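Local coordinates for protein clp gene regulator (ClgR) (Corynebacterium glutamicum, PDB 3F52) that probably binds cis-regulatory DNA and activates transcription, as expected of a helix-turn-helix regulator of clp protease genes, at residues Pro55-Leu58 against Ser59-Arg63; Glu71-Ala74 against Ser75-Ala79; Lys40-Thr43 against Leu44-Ala48. All blocks are in the same frame, centred on the assembly; numbering follows the deposited sequence.

Contact 1 (Pro55-Leu58 against Ser59-Arg63); sequences PGYL and SELER
Glu62 lies one helical turn beyond Leu58, and its side chain runs back across that residue. CB sits over the carbonyl oxygen of Leu58, and CG comes closer, 3.3 Å from Leu58 O. With CG beside its own backbone N (chi1 -70°), the chain is sent toward the preceding turn and then extends without a bend. CG skirts the methyl CD1 of Leu58 at 4.2 Å, and at the tip OE2 passes the branch carbon, 4.0 Å from Leu58 CG. This oxygen meets only hydrocarbon on Leu58; its charge is answered by Arg37 of helix 25-40, which forms a salt bridge with it.

Leu58 O is also the acceptor for Glu62 N at 2.8 Å, one of four successive i to i+4 backbone bonds that begin with Ser59 N to Pro55 O, also 2.8 Å. On a neighbouring face the methyl CD2 of Leu61 packs against two residues at once, lying 4.2 Å from Tyr57 CE2 and 4.3 Å from Leu58 CD1. The tyrosine ring is met obliquely. At the C-terminal end, Arg63 folds back and directs NE and NH1 to Ser59 OG, both weak bonds, the shorter 3.3 Å from NE.

Leu58 and Leu61 are buried, packing on Leu47 and on Leu33 respectively. Helix 55-62 follows helix 44-51 after a short connection, the arrangement of a helix-turn-helix motif in which this second helix would, as in related XRE-type regulators, be the DNA-recognition helix.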
loop_
_atom_site.group_PDB
_atom_site.type_symbol
_atom_site.label_atom_id
_atom_site.label_comp_id
_atom_site.label_asym_id
_atom_site.label_seq_id
_atom_site.Cartn_x
_atom_site.Cartn_y
_atom_site.Cartn_z
ATOM N N PRO B 55 13.645 16.431 -0.968
ATOM C CA PRO B 55 12.387 16.863 -1.597
ATOM C C PRO B 55 12.091 16.156 -2.944
ATOM O O PRO B 55 10.933 15.916 -3.265
ATOM C CB PRO B 55 12.585 18.373 -1.803
ATOM C CG PRO B 55 14.062 18.609 -1.653
ATOM C CD PRO B 55 14.546 17.563 -0.700
ATOM N N GLY B 56 13.136 15.851 -3.719
ATOM C CA GLY B 56 12.987 15.093 -4.963
ATOM C C GLY B 56 12.400 13.722 -4.703
ATOM O O GLY B 56 11.498 13.277 -5.446
ATOM N N TYR B 57 12.911 13.045 -3.664
ATOM C CA TYR B 57 12.402 11.741 -3.266
ATOM C C TYR B 57 10.905 11.839 -2.889
ATOM O O TYR B 57 10.063 11.065 -3.364
ATOM C CB TYR B 57 13.215 11.102 -2.115
ATOM C CG TYR B 57 12.565 9.798 -1.647
ATOM C CD1 TYR B 57 12.983 8.561 -2.146
ATOM C CD2 TYR B 57 11.505 9.810 -0.742
ATOM C CE1 TYR B 57 12.364 7.368 -1.744
ATOM C CE2 TYR B 57 10.871 8.631 -0.343
ATOM C CZ TYR B 57 11.313 7.411 -0.847
ATOM O OH TYR B 57 10.682 6.243 -0.452
ATOM N N LEU B 58 10.586 12.807 -2.030
ATOM C CA LEU B 58 9.215 13.007 -1.599
ATOM C C LEU B 58 8.312 13.335 -2.776
ATOM O O LEU B 58 7.184 12.834 -2.851
ATOM C CB LEU B 58 9.123 14.118 -0.538
ATOM C CG LEU B 58 7.699 14.331 0.008
ATOM C CD1 LEU B 58 7.047 13.040 0.566
ATOM C CD2 LEU B 58 7.660 15.454 1.052
ATOM N N SER B 59 8.799 14.187 -3.676
ATOM C CA SER B 59 8.026 14.590 -4.843
ATOM C C SER B 59 7.700 13.356 -5.699
ATOM O O SER B 59 6.543 13.155 -6.106
ATOM C CB SER B 59 8.791 15.619 -5.652
ATOM O OG SER B 59 8.085 15.941 -6.839
ATOM N N GLU B 60 8.719 12.532 -5.963
ATOM C CA GLU B 60 8.527 11.267 -6.709
ATOM C C GLU B 60 7.592 10.285 -5.983
ATOM O O GLU B 60 6.757 9.638 -6.617
ATOM C CB GLU B 60 9.872 10.616 -7.053
ATOM C CG GLU B 60 10.567 11.376 -8.181
ATOM C CD GLU B 60 12.017 11.023 -8.313
ATOM O OE1 GLU B 60 12.475 10.118 -7.560
ATOM O OE2 GLU B 60 12.698 11.666 -9.155
ATOM N N LEU B 61 7.694 10.209 -4.653
ATOM C CA LEU B 61 6.734 9.403 -3.875
ATOM C C LEU B 61 5.295 9.916 -4.082
ATOM O O LEU B 61 4.365 9.129 -4.368
ATOM C CB LEU B 61 7.105 9.420 -2.383
ATOM C CG LEU B 61 6.135 8.721 -1.416
ATOM C CD1 LEU B 61 5.869 7.261 -1.858
ATOM C CD2 LEU B 61 6.671 8.766 0.035
ATOM N N GLU B 62 5.122 11.236 -3.929
ATOM C CA GLU B 62 3.804 11.868 -4.101
ATOM C C GLU B 62 3.243 11.692 -5.510
ATOM O O GLU B 62 2.025 11.559 -5.680
ATOM C CB GLU B 62 3.846 13.351 -3.753
ATOM C CG GLU B 62 4.024 13.618 -2.269
ATOM C CD GLU B 62 3.923 15.109 -1.897
ATOM O OE1 GLU B 62 3.891 15.972 -2.798
ATOM O OE2 GLU B 62 3.863 15.409 -0.687
ATOM N N ARG B 63 4.137 11.625 -6.502
ATOM C CA ARG B 63 3.721 11.446 -7.890
ATOM C C ARG B 63 3.562 9.979 -8.336
ATOM O O ARG B 63 3.305 9.724 -9.508
ATOM C CB ARG B 63 4.671 12.207 -8.833
ATOM C CG ARG B 63 4.382 13.712 -8.813
ATOM C CD ARG B 63 5.198 14.472 -9.842
ATOM N NE ARG B 63 6.611 14.527 -9.479
ATOM C CZ ARG B 63 7.560 13.755 -9.997
ATOM N NH1 ARG B 63 8.818 13.920 -9.582
ATOM N NH2 ARG B 63 7.271 12.846 -10.931
#

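Contact 2 (Glu71-Ala74 against Ser75-Ala79); sequences ELLA and SVCHA
Leu73 and Cys77, a turn apart, form the closest apolar side-chain contact of this stretch: the methyl CD1 of Leu73 lies 3.8 Å from Cys77 SG. The sulfur is carried back toward Leu73 because it stands beside its own backbone N (chi1 -66°), which also leaves it near Leu73 O, 3.3 Å away. On an adjacent strip of the helix, Leu72 CD1 meets Val76 CG2 at 4.2 Å, methyl against methyl, while the same Val76 branch rests on the carbonyl of its partner, 3.5 Å from Leu72 O.

The backbone bonds are those of a regular alpha-helix. Val76 N, Cys77 N and His78 N donate to the carbonyls four residues earlier with nearly straight geometry, up to 170° at Leu73 O. The bond from Ser75 N to Glu71 O is longer, 3.1 Å, and more bent, at 149°.

That last carbonyl has a second donor. A water gives a hydrogen bond to Glu71 O at 2.6 Å and is also hydrogen-bonded to Ser75 OG at 3.1 Å, so it bridges one turn of the helix, next to the exposed Glu71. The hydroxyl turns to this side by standing beside the backbone N of Ser75. The carboxylate of Glu71 leads away from the helix, and its OE2 forms a salt bridge with Arg26 of the second subunit.

Helix 70-80 packs within its own chain and also meets the second subunit. Leu73 and Cys77 both pack on Leu33 of helix 25-40 and on Val84 of helix 84-92, and Ala79 leans on Ala50 of helix 44-51; from the N-terminal turn, Glu71 and Leu73 reach the other subunit, where Leu73 packs on its Leu25.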
loop_
_atom_site.group_PDB
_atom_site.type_symbol
_atom_site.label_atom_id
_atom_site.label_comp_id
_atom_site.label_asym_id
_atom_site.label_seq_id
_atom_site.Cartn_x
_atom_site.Cartn_y
_atom_site.Cartn_z
ATOM N N GLU B 71 8.437 0.896 6.456
ATOM C CA GLU B 71 9.079 1.640 7.550
ATOM C C GLU B 71 9.201 3.107 7.163
ATOM O O GLU B 71 8.920 3.979 7.969
ATOM C CB GLU B 71 10.454 1.049 7.893
ATOM C CG GLU B 71 10.407 -0.316 8.575
ATOM C CD GLU B 71 10.368 -1.488 7.585
ATOM O OE1 GLU B 71 10.209 -1.262 6.363
ATOM O OE2 GLU B 71 10.511 -2.646 8.035
ATOM N N LEU B 72 9.562 3.377 5.910
ATOM C CA LEU B 72 9.649 4.764 5.477
ATOM C C LEU B 72 8.267 5.413 5.362
ATOM O O LEU B 72 8.072 6.567 5.757
ATOM C CB LEU B 72 10.454 4.895 4.191
ATOM C CG LEU B 72 10.634 6.341 3.707
ATOM C CD1 LEU B 72 11.231 7.288 4.794
ATOM C CD2 LEU B 72 11.510 6.355 2.497
ATOM N N LEU B 73 7.281 4.663 4.879
ATOM C CA LEU B 73 5.927 5.190 4.882
ATOM C C LEU B 73 5.483 5.561 6.302
ATOM O O LEU B 73 4.850 6.597 6.519
ATOM C CB LEU B 73 4.942 4.194 4.247
ATOM C CG LEU B 73 3.469 4.619 4.276
ATOM C CD1 LEU B 73 3.230 5.932 3.491
ATOM C CD2 LEU B 73 2.614 3.484 3.708
ATOM N N ALA B 74 5.786 4.707 7.268
ATOM C CA ALA B 74 5.398 4.997 8.634
ATOM C C ALA B 74 6.060 6.305 9.102
ATOM O O ALA B 74 5.438 7.111 9.801
ATOM C CB ALA B 74 5.782 3.839 9.553
ATOM N N SER B 75 7.309 6.517 8.702
ATOM C CA SER B 75 8.053 7.733 9.071
ATOM C C SER B 75 7.448 9.014 8.504
ATOM O O SER B 75 7.316 10.016 9.220
ATOM C CB SER B 75 9.502 7.616 8.618
ATOM O OG SER B 75 10.153 6.674 9.420
ATOM N N VAL B 76 7.102 8.978 7.223
ATOM C CA VAL B 76 6.471 10.114 6.541
ATOM C C VAL B 76 5.104 10.430 7.168
ATOM O O VAL B 76 4.800 11.592 7.430
ATOM C CB VAL B 76 6.394 9.900 4.979
ATOM C CG1 VAL B 76 5.685 11.041 4.288
ATOM C CG2 VAL B 76 7.810 9.731 4.376
ATOM N N CYS B 77 4.309 9.393 7.449
ATOM C CA CYS B 77 3.038 9.580 8.138
ATOM C C CYS B 77 3.200 10.139 9.557
ATOM O O CYS B 77 2.467 11.041 9.946
ATOM C CB CYS B 77 2.230 8.281 8.148
ATOM S SG CYS B 77 1.718 7.782 6.487
ATOM N N HIS B 78 4.129 9.590 10.340
ATOM C CA HIS B 78 4.426 10.161 11.673
ATOM C C HIS B 78 4.775 11.655 11.600
ATOM O O HIS B 78 4.284 12.454 12.403
ATOM C CB HIS B 78 5.523 9.374 12.403
ATOM C CG HIS B 78 5.745 9.822 13.818
ATOM N ND1 HIS B 78 6.753 10.695 14.175
ATOM C CD2 HIS B 78 5.087 9.522 14.962
ATOM C CE1 HIS B 78 6.709 10.908 15.479
ATOM N NE2 HIS B 78 5.706 10.209 15.979
ATOM N N ALA B 79 5.608 12.028 10.626
ATOM C CA ALA B 79 5.959 13.435 10.391
ATOM C C ALA B 79 4.744 14.305 10.015
ATOM O O ALA B 79 4.705 15.489 10.343
ATOM C CB ALA B 79 7.041 13.543 9.349
HETATM O O HOH W 1 9.340 3.840 10.515
#

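Contact 3 (Lys40-Thr43 against Leu44-Ala48); sequences KGVT and LRELA
Thr43 O accepts a hydrogen bond from Leu47 N at 3.0 Å, a nearly straight bond of 168° that opens the first turn of helix 44-51. Thr43 itself is the N-cap, and its other polar groups are engaged with Glu46. Thr43 N donates to Glu46 OE1 at 3.1 Å, the N-H coming down on the carboxylate from well above its plane. In return Glu46 N donates to Thr43 OG1 at 3.2 Å. These reciprocal bonds make a capping box, which gives a side-chain acceptor to an amide of the helix's first turn. The hydroxyl is placed for this by a chi1 of 72°, which sets OG1 between the backbone N and the carbonyl carbon of Thr43; its exact position is less certain, since it is modelled too near the Glu46 side chain.

Glu46 reaches back with an extended chain that slants across Val42, its OE1 3.4 Å from Val42 CA. The branch CG1 of Val42 packs on the start of the helix, 3.9 Å from Leu47 CB. On another side of the cap, the bent chain of Arg45 brings the edge of its guanidinium close to Thr43 CB.

Gly41, with positive phi, ends helix 25-40 in a Schellman motif, and three residues, Gly41 to Thr43, link it to helix 44-51. Arg37 of the first helix bonds Val42 O, and Lys40 NZ reaches Leu80 O at the end of helix 70-80. From the new helix, Leu44 packs on Pro55 of helix 55-62, while Leu47 packs on Leu80.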
loop_
_atom_site.group_PDB
_atom_site.type_symbol
_atom_site.label_atom_id
_atom_site.label_comp_id
_atom_site.label_asym_id
_atom_site.label_seq_id
_atom_site.Cartn_x
_atom_site.Cartn_y
_atom_site.Cartn_z
ATOM N N LYS B 40 -2.307 19.891 6.007
ATOM C CA LYS B 40 -1.532 20.331 7.160
ATOM C C LYS B 40 -0.799 21.641 6.868
ATOM O O LYS B 40 -0.243 22.266 7.777
ATOM C CB LYS B 40 -0.565 19.231 7.603
ATOM C CG LYS B 40 -0.424 19.146 9.098
ATOM C CD LYS B 40 0.680 18.201 9.506
ATOM C CE LYS B 40 0.788 18.124 11.029
ATOM N NZ LYS B 40 -0.427 17.523 11.660
ATOM N N GLY B 41 -0.824 22.054 5.600
ATOM C CA GLY B 41 -0.231 23.315 5.147
ATOM C C GLY B 41 1.285 23.326 5.196
ATOM O O GLY B 41 1.903 24.390 5.359
ATOM N N VAL B 42 1.867 22.136 5.040
ATOM C CA VAL B 42 3.306 21.867 5.170
ATOM C C VAL B 42 3.890 21.838 3.753
ATOM O O VAL B 42 3.267 21.292 2.853
ATOM C CB VAL B 42 3.502 20.478 5.870
ATOM C CG1 VAL B 42 4.936 20.019 5.842
ATOM C CG2 VAL B 42 2.990 20.525 7.322
ATOM N N THR B 43 5.072 22.417 3.544
ATOM C CA THR B 43 5.666 22.428 2.209
ATOM C C THR B 43 6.397 21.102 1.953
ATOM O O THR B 43 6.682 20.347 2.896
ATOM C CB THR B 43 6.629 23.620 1.982
ATOM O OG1 THR B 43 7.827 23.418 2.734
ATOM C CG2 THR B 43 5.982 24.941 2.382
ATOM N N LEU B 44 6.689 20.833 0.678
ATOM C CA LEU B 44 7.432 19.643 0.257
ATOM C C LEU B 44 8.762 19.542 1.009
ATOM O O LEU B 44 9.086 18.511 1.590
ATOM C CB LEU B 44 7.688 19.692 -1.260
ATOM C CG LEU B 44 8.234 18.454 -1.977
ATOM C CD1 LEU B 44 7.109 17.483 -2.309
ATOM C CD2 LEU B 44 9.008 18.832 -3.245
ATOM N N ARG B 45 9.515 20.644 1.015
ATOM C CA ARG B 45 10.814 20.708 1.670
ATOM C C ARG B 45 10.704 20.481 3.168
ATOM O O ARG B 45 11.524 19.747 3.745
ATOM C CB ARG B 45 11.524 22.026 1.341
ATOM C CG ARG B 45 10.588 23.152 0.856
ATOM C CD ARG B 45 9.445 22.580 -0.007
ATOM N NE ARG B 45 9.170 23.347 -1.206
ATOM C CZ ARG B 45 9.805 23.179 -2.362
ATOM N NH1 ARG B 45 10.761 22.256 -2.493
ATOM N NH2 ARG B 45 9.490 23.953 -3.390
ATOM N N GLU B 46 9.671 21.088 3.781
ATOM C CA GLU B 46 9.401 20.932 5.208
ATOM C C GLU B 46 9.160 19.477 5.604
ATOM O O GLU B 46 9.739 18.978 6.575
ATOM C CB GLU B 46 8.192 21.779 5.609
ATOM C CG GLU B 46 8.432 23.294 5.558
ATOM C CD GLU B 46 7.197 24.093 5.971
ATOM O OE1 GLU B 46 6.143 23.471 6.265
ATOM O OE2 GLU B 46 7.297 25.348 6.036
ATOM N N LEU B 47 8.294 18.796 4.852
ATOM C CA LEU B 47 8.020 17.404 5.119
ATOM C C LEU B 47 9.243 16.548 4.812
ATOM O O LEU B 47 9.555 15.622 5.556
ATOM C CB LEU B 47 6.797 16.908 4.324
ATOM C CG LEU B 47 6.381 15.462 4.630
ATOM C CD1 LEU B 47 6.154 15.256 6.119
ATOM C CD2 LEU B 47 5.143 15.041 3.848
ATOM N N ALA B 48 9.925 16.859 3.717
ATOM C CA ALA B 48 11.115 16.118 3.345
ATOM C C ALA B 48 12.146 16.147 4.480
ATOM O O ALA B 48 12.597 15.092 4.920
ATOM C CB ALA B 48 11.703 16.670 2.050
#

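Overall arrangement
From the N terminus, the chain leaves helix 25-40 and enters contact 3, which turns it into helix 44-51. Contact 1 follows on helix 55-62 and contact 2 on helix 70-80. Each lies within one continuous stretch, so they come in series, neither nested nor crossing, and none closes a long loop. The contacts nevertheless touch in space, their centres about 11 to 14 Å apart. Ala48 of contact 3 touches Pro55 of contact 1, Leu47 fits against Val76 of contact 2, and the Tyr57 hydroxyl reaches Leu72. Together they tie the helix-turn-helix pair to helix 70-80, which contributes to the subunit interface.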